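Long-range contacts in mevalonate kinase, putative (Leishmania major, PDB 2HFU), which probably phosphorylates (R)-mevalonate with ATP to (R)-5-phosphomevalonate, an early step of isoprenoid and sterol biosynthesis, as a GHMP-family kinase: residues E35-G40 / L167-R172; F25-V30 / N250-L255. All coordinates share one frame; numbering follows the deposited sequence.

Interaction 1 (E35-G40 / L167-R172); sequences EAIVAG and LILYRR. With MEV ((R)-mevalonate), chain C.
A36 and V38 pair in antiparallel fashion with Y170 and I168 through four backbone hydrogen bonds, the short strand segments running 140° apart. A36, V38, I168 and Y170 send their side chains to one face of the sheet, I37, A39, L167 and L169 to the other. On the first face Y170 is the central group. With CG swung anti to the backbone N (chi1 152°), the Y170 ring leans obliquely over the strand opposite. Y170 CD1 rests 3.6 Å from A36 CB, and V38 CG2 is 3.7 Å from the same Y170 CD1. A small alanine and a beta-branched valine suit a place where a broad ring must lie close to the strand. The hydroxyl then reaches the mevalonate carboxylate, Y170 OH donating to MEV O4 at 2.7 Å, while R172 NH2 comes within 3.0 Å of MEV O3. On the other face A39 CB meets L167 CD2 at 3.7 Å. At the partly exposed end, R171 NH2 forms a salt bridge with E35 OE2 at 2.8 Å, arriving from above the carboxylate plane, the two flat groups 82° apart; L169 CD2 lies under one face of the guanidinium. E35 OE1 holds R234 of helix 216-239, whose V230 and L237 pack on I37. Strand 17-25 flanks 36-40 on its other side, and F179 of strand 176-182 meets the Y170 ring.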
loop_
_atom_site.group_PDB
_atom_site.type_symbol
_atom_site.label_atom_id
_atom_site.label_comp_id
_atom_site.label_asym_id
_atom_site.label_seq_id
_atom_site.Cartn_x
_atom_site.Cartn_y
_atom_site.Cartn_z
ATOM N N GLU A 35 -8.723 -4.325 14.445
ATOM C CA GLU A 35 -8.507 -5.017 13.174
ATOM C C GLU A 35 -8.538 -4.041 12.002
ATOM O O GLU A 35 -9.383 -3.140 11.945
ATOM C CB GLU A 35 -9.555 -6.112 12.967
ATOM C CG GLU A 35 -9.541 -7.204 14.026
ATOM C CD GLU A 35 -10.565 -8.295 13.769
ATOM O OE1 GLU A 35 -11.343 -8.189 12.798
ATOM O OE2 GLU A 35 -10.599 -9.266 14.547
ATOM N N ALA A 36 -7.608 -4.223 11.070
ATOM C CA ALA A 36 -7.540 -3.398 9.873
ATOM C C ALA A 36 -7.750 -4.236 8.616
ATOM O O ALA A 36 -7.426 -5.427 8.589
ATOM C CB ALA A 36 -6.208 -2.662 9.804
ATOM N N ILE A 37 -8.307 -3.613 7.583
ATOM C CA ILE A 37 -8.441 -4.268 6.286
ATOM C C ILE A 37 -7.544 -3.562 5.274
ATOM O O ILE A 37 -7.716 -2.374 4.980
ATOM C CB ILE A 37 -9.915 -4.326 5.811
ATOM C CG1 ILE A 37 -10.780 -5.073 6.837
ATOM C CG2 ILE A 37 -10.004 -4.994 4.429
ATOM C CD1 ILE A 37 -12.284 -5.008 6.572
ATOM N N VAL A 38 -6.573 -4.310 4.766
ATOM C CA VAL A 38 -5.597 -3.790 3.823
ATOM C C VAL A 38 -5.841 -4.457 2.473
ATOM O O VAL A 38 -6.077 -5.672 2.405
ATOM C CB VAL A 38 -4.155 -4.056 4.324
ATOM C CG1 VAL A 38 -3.125 -3.518 3.351
ATOM C CG2 VAL A 38 -3.944 -3.446 5.711
ATOM N N ALA A 39 -5.798 -3.665 1.404
ATOM C CA ALA A 39 -6.040 -4.189 0.064
ATOM C C ALA A 39 -4.804 -4.106 -0.817
ATOM O O ALA A 39 -4.327 -3.018 -1.136
ATOM C CB ALA A 39 -7.207 -3.466 -0.589
ATOM N N GLY A 40 -4.282 -5.268 -1.193
ATOM C CA GLY A 40 -3.280 -5.354 -2.243
ATOM C C GLY A 40 -4.025 -5.205 -3.551
ATOM O O GLY A 40 -4.949 -5.973 -3.830
ATOM N N LEU A 167 -7.388 -8.960 -0.458
ATOM C CA LEU A 167 -7.804 -8.386 0.815
ATOM C C LEU A 167 -7.144 -9.107 1.982
ATOM O O LEU A 167 -7.035 -10.336 1.988
ATOM C CB LEU A 167 -9.330 -8.400 0.942
ATOM C CG LEU A 167 -10.091 -7.561 -0.090
ATOM C CD1 LEU A 167 -11.587 -7.725 0.088
ATOM C CD2 LEU A 167 -9.701 -6.090 -0.014
ATOM N N ILE A 168 -6.694 -8.332 2.962
ATOM C CA ILE A 168 -5.883 -8.857 4.058
ATOM C C ILE A 168 -6.312 -8.254 5.395
ATOM O O ILE A 168 -6.377 -7.031 5.543
ATOM C CB ILE A 168 -4.372 -8.588 3.793
ATOM C CG1 ILE A 168 -3.873 -9.419 2.604
ATOM C CG2 ILE A 168 -3.528 -8.874 5.041
ATOM C CD1 ILE A 168 -2.528 -8.999 2.064
ATOM N N LEU A 169 -6.606 -9.125 6.361
ATOM C CA LEU A 169 -6.880 -8.693 7.725
ATOM C C LEU A 169 -5.568 -8.505 8.475
ATOM O O LEU A 169 -4.752 -9.425 8.567
ATOM C CB LEU A 169 -7.777 -9.696 8.453
ATOM C CG LEU A 169 -8.439 -9.218 9.750
ATOM C CD1 LEU A 169 -9.620 -8.295 9.455
ATOM C CD2 LEU A 169 -8.887 -10.405 10.575
ATOM N N TYR A 170 -5.384 -7.300 9.006
ATOM C CA TYR A 170 -4.146 -6.893 9.656
ATOM C C TYR A 170 -4.442 -6.433 11.082
ATOM O O TYR A 170 -5.233 -5.509 11.296
ATOM C CB TYR A 170 -3.463 -5.807 8.804
ATOM C CG TYR A 170 -2.577 -4.786 9.510
ATOM C CD1 TYR A 170 -2.705 -3.424 9.221
ATOM C CD2 TYR A 170 -1.593 -5.173 10.425
ATOM C CE1 TYR A 170 -1.894 -2.472 9.836
ATOM C CE2 TYR A 170 -0.777 -4.227 11.052
ATOM C CZ TYR A 170 -0.936 -2.877 10.750
ATOM O OH TYR A 170 -0.139 -1.935 11.362
ATOM N N ARG A 171 -3.829 -7.109 12.052
ATOM C CA ARG A 171 -3.966 -6.735 13.462
ATOM C C ARG A 171 -2.689 -6.984 14.264
ATOM O O ARG A 171 -1.866 -7.827 13.905
ATOM C CB ARG A 171 -5.166 -7.440 14.118
ATOM C CG ARG A 171 -4.894 -8.844 14.659
ATOM C CD ARG A 171 -5.496 -9.973 13.844
ATOM N NE ARG A 171 -6.910 -10.190 14.154
ATOM C CZ ARG A 171 -7.600 -11.285 13.830
ATOM N NH1 ARG A 171 -7.013 -12.285 13.178
ATOM N NH2 ARG A 171 -8.883 -11.385 14.159
ATOM N N ARG A 172 -2.537 -6.231 15.350
ATOM C CA ARG A 172 -1.437 -6.423 16.289
ATOM C C ARG A 172 -1.865 -7.450 17.332
ATOM O O ARG A 172 -2.776 -7.196 18.125
ATOM C CB ARG A 172 -1.071 -5.098 16.962
ATOM C CG ARG A 172 -0.822 -3.946 16.001
ATOM C CD ARG A 172 0.591 -3.866 15.458
ATOM N NE ARG A 172 0.791 -2.649 14.675
ATOM C CZ ARG A 172 1.964 -2.054 14.490
ATOM N NH1 ARG A 172 3.066 -2.551 15.039
ATOM N NH2 ARG A 172 2.035 -0.950 13.759
HETATM C C8 MEV C . 0.021 4.093 8.161
HETATM O O8 MEV C . 0.244 3.553 6.854
HETATM C C2 MEV C . -1.000 3.234 8.905
HETATM C C3 MEV C . -1.034 3.444 10.425
HETATM O O7 MEV C . -2.141 2.704 10.950
HETATM C C4 MEV C . 0.253 2.984 11.124
HETATM C C5 MEV C . 0.448 1.479 11.182
HETATM O O3 MEV C . 1.571 1.051 11.521
HETATM O O4 MEV C . -0.492 0.703 10.901
HETATM C C6 MEV C . -1.289 4.912 10.756
#

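Interaction 2 (F25-V30 / N250-L255); sequences FGEHFV and NANHDL. With MEV ((R)-mevalonate), chain C.
N252 reaches from helix 242-258 to the turn after F25, where N252 OD1 accepts a hydrogen bond from G26 N at 3.2 Å. The donor lies in the carbonyl plane on a lone pair, but the N-H is bent, at 136°. CG of N252 stands anti to its backbone N (chi1 -161°), which carries the amide off the helix and obliquely across F25. There N252 OD1 sits 3.5 Å from F25 CD1, with ring and amide planes only 20° apart. G26 suits the turn because its positive phi would press a side chain against the preceding carbonyl oxygen.

This protein-to-protein packing around F25 is the tight part of the contact; L245, L248 and M249 of the same helix also pack on the F25 ring. Beyond it the fit is looser and water-mediated. A water accepts from N252 ND2 at 3.0 Å and donates to both E27 O and E27 OE2, each at 2.7 Å, so it bridges the amide to the backbone and carboxylate of E27. Farther along, F29 and L255 meet nearly at right angles, with F29 CZ 3.9 Å from L255 CB, and Y226 lies against the F29 ring.

The same turn lines the substrate site: H28 N donates to MEV O7 at 2.7 Å, and methyl C6 of mevalonate lies over one face of the H28 imidazole. With E27 OE2 also in a salt bridge to K282, the buried carboxylate would be stabilised by that charge as well as by water and G285 N, while the asparagine, a neutral donor and acceptor, serves backbone and water at once.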
loop_
_atom_site.group_PDB
_atom_site.type_symbol
_atom_site.label_atom_id
_atom_site.label_comp_id
_atom_site.label_asym_id
_atom_site.label_seq_id
_atom_site.Cartn_x
_atom_site.Cartn_y
_atom_site.Cartn_z
ATOM N N PHE A 25 -9.822 -0.163 5.729
ATOM C CA PHE A 25 -10.243 0.170 7.089
ATOM C C PHE A 25 -9.096 0.089 8.097
ATOM O O PHE A 25 -8.256 -0.788 8.028
ATOM C CB PHE A 25 -11.372 -0.737 7.563
ATOM C CG PHE A 25 -12.624 -0.639 6.750
ATOM C CD1 PHE A 25 -13.707 0.066 7.213
ATOM C CD2 PHE A 25 -12.729 -1.275 5.534
ATOM C CE1 PHE A 25 -14.843 0.146 6.476
ATOM C CE2 PHE A 25 -13.883 -1.187 4.801
ATOM C CZ PHE A 25 -14.928 -0.478 5.272
ATOM N N GLY A 26 -9.095 1.010 9.049
ATOM C CA GLY A 26 -8.441 0.791 10.320
ATOM C C GLY A 26 -7.076 1.428 10.522
ATOM O O GLY A 26 -6.422 1.176 11.513
ATOM N N GLU A 27 -6.658 2.285 9.605
ATOM C CA GLU A 27 -5.453 3.074 9.838
ATOM C C GLU A 27 -5.562 3.775 11.195
ATOM O O GLU A 27 -6.656 4.187 11.607
ATOM C CB GLU A 27 -5.197 4.089 8.719
ATOM C CG GLU A 27 -6.345 5.043 8.427
ATOM C CD GLU A 27 -7.271 4.511 7.352
ATOM O OE1 GLU A 27 -6.849 4.468 6.177
ATOM O OE2 GLU A 27 -8.410 4.133 7.681
ATOM N N HIS A 28 -4.425 3.866 11.879
ATOM C CA HIS A 28 -4.294 4.481 13.206
ATOM C C HIS A 28 -4.898 3.682 14.360
ATOM O O HIS A 28 -4.257 3.519 15.400
ATOM C CB HIS A 28 -4.785 5.934 13.215
ATOM C CG HIS A 28 -3.917 6.859 12.426
ATOM N ND1 HIS A 28 -2.711 7.326 12.898
ATOM C CD2 HIS A 28 -4.066 7.385 11.187
ATOM C CE1 HIS A 28 -2.158 8.110 11.990
ATOM N NE2 HIS A 28 -2.959 8.160 10.941
ATOM N N PHE A 29 -6.123 3.195 14.181
ATOM C CA PHE A 29 -6.782 2.391 15.212
ATOM C C PHE A 29 -6.123 1.022 15.379
ATOM O O PHE A 29 -6.136 0.457 16.469
ATOM C CB PHE A 29 -8.279 2.244 14.928
ATOM C CG PHE A 29 -9.031 3.548 14.973
ATOM C CD1 PHE A 29 -9.589 4.082 13.815
ATOM C CD2 PHE A 29 -9.166 4.253 16.170
ATOM C CE1 PHE A 29 -10.276 5.294 13.848
ATOM C CE2 PHE A 29 -9.854 5.466 16.215
ATOM C CZ PHE A 29 -10.409 5.984 15.051
ATOM N N VAL A 30 -5.540 0.513 14.295
ATOM C CA VAL A 30 -4.827 -0.766 14.307
ATOM C C VAL A 30 -3.629 -0.741 15.266
ATOM O O VAL A 30 -3.272 -1.771 15.847
ATOM C CB VAL A 30 -4.382 -1.181 12.871
ATOM C CG1 VAL A 30 -3.369 -0.188 12.289
ATOM C CG2 VAL A 30 -3.843 -2.613 12.842
ATOM N N ASN A 250 -17.225 5.527 4.790
ATOM C CA ASN A 250 -17.589 6.887 5.190
ATOM C C ASN A 250 -17.562 7.060 6.708
ATOM O O ASN A 250 -17.030 8.048 7.223
ATOM C CB ASN A 250 -18.976 7.255 4.641
ATOM C CG ASN A 250 -19.013 7.320 3.119
ATOM O OD1 ASN A 250 -18.004 7.610 2.470
ATOM N ND2 ASN A 250 -20.189 7.061 2.543
ATOM N N ALA A 251 -18.137 6.083 7.408
ATOM C CA ALA A 251 -18.181 6.064 8.867
ATOM C C ALA A 251 -16.771 6.004 9.457
ATOM O O ALA A 251 -16.476 6.678 10.444
ATOM C CB ALA A 251 -19.008 4.889 9.345
ATOM N N ASN A 252 -15.909 5.197 8.840
ATOM C CA ASN A 252 -14.501 5.129 9.215
ATOM C C ASN A 252 -13.791 6.474 9.024
ATOM O O ASN A 252 -13.013 6.886 9.886
ATOM C CB ASN A 252 -13.782 4.016 8.441
ATOM C CG ASN A 252 -12.460 3.589 9.089
ATOM O OD1 ASN A 252 -11.855 2.606 8.668
ATOM N ND2 ASN A 252 -12.009 4.326 10.109
ATOM N N HIS A 253 -14.059 7.153 7.906
ATOM C CA HIS A 253 -13.466 8.474 7.664
ATOM C C HIS A 253 -13.854 9.477 8.750
ATOM O O HIS A 253 -13.030 10.282 9.183
ATOM C CB HIS A 253 -13.845 9.040 6.293
ATOM C CG HIS A 253 -13.222 10.373 6.011
ATOM N ND1 HIS A 253 -11.912 10.512 5.605
ATOM C CD2 HIS A 253 -13.722 11.628 6.103
ATOM C CE1 HIS A 253 -11.636 11.794 5.446
ATOM N NE2 HIS A 253 -12.717 12.493 5.745
ATOM N N ASP A 254 -15.111 9.408 9.179
ATOM C CA ASP A 254 -15.640 10.284 10.222
ATOM C C ASP A 254 -14.870 10.122 11.529
ATOM O O ASP A 254 -14.593 11.104 12.217
ATOM C CB ASP A 254 -17.123 9.985 10.453
ATOM C CG ASP A 254 -17.955 11.245 10.605
ATOM O OD1 ASP A 254 -17.566 12.291 10.037
ATOM O OD2 ASP A 254 -19.019 11.281 11.257
ATOM N N LEU A 255 -14.533 8.877 11.864
ATOM C CA LEU A 255 -13.750 8.578 13.063
ATOM C C LEU A 255 -12.312 9.071 12.926
ATOM O O LEU A 255 -11.710 9.526 13.898
ATOM C CB LEU A 255 -13.778 7.078 13.372
ATOM C CG LEU A 255 -15.087 6.485 13.908
ATOM C CD1 LEU A 255 -14.931 4.992 14.058
ATOM C CD2 LEU A 255 -15.501 7.111 15.239
HETATM C C8 MEV C . 0.021 4.093 8.161
HETATM O O8 MEV C . 0.244 3.553 6.854
HETATM C C2 MEV C . -1.000 3.234 8.905
HETATM C C3 MEV C . -1.034 3.444 10.425
HETATM O O7 MEV C . -2.141 2.704 10.950
HETATM C C4 MEV C . 0.253 2.984 11.124
HETATM C C5 MEV C . 0.448 1.479 11.182
HETATM O O3 MEV C . 1.571 1.051 11.521
HETATM O O4 MEV C . -0.492 0.703 10.901
HETATM C C6 MEV C . -1.289 4.912 10.756
HETATM O O HOH W 1 -9.059 4.086 10.289
#

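In the fold
Both contacts are largely buried, and each has one segment that reaches mevalonate. Interaction 1 joins two strands of the mixed sheet by regular backbone pairing, with apolar side chains on both faces and a charged pair at its partly exposed end. Interaction 2 is smaller, 224 Å² against 547 Å², and ties the loop after strand 17-25 to a helix through one side-chain amide, a water and aromatic packing. They are directly joined: I37 N probably hydrogen-bonds F25 O, and V30 packs against Y170 and R172. Strand 166-173 reaches the mevalonate carboxylate; the loop holds its hydroxyl O7 and methyl, and V30 also packs beside the carboxylate.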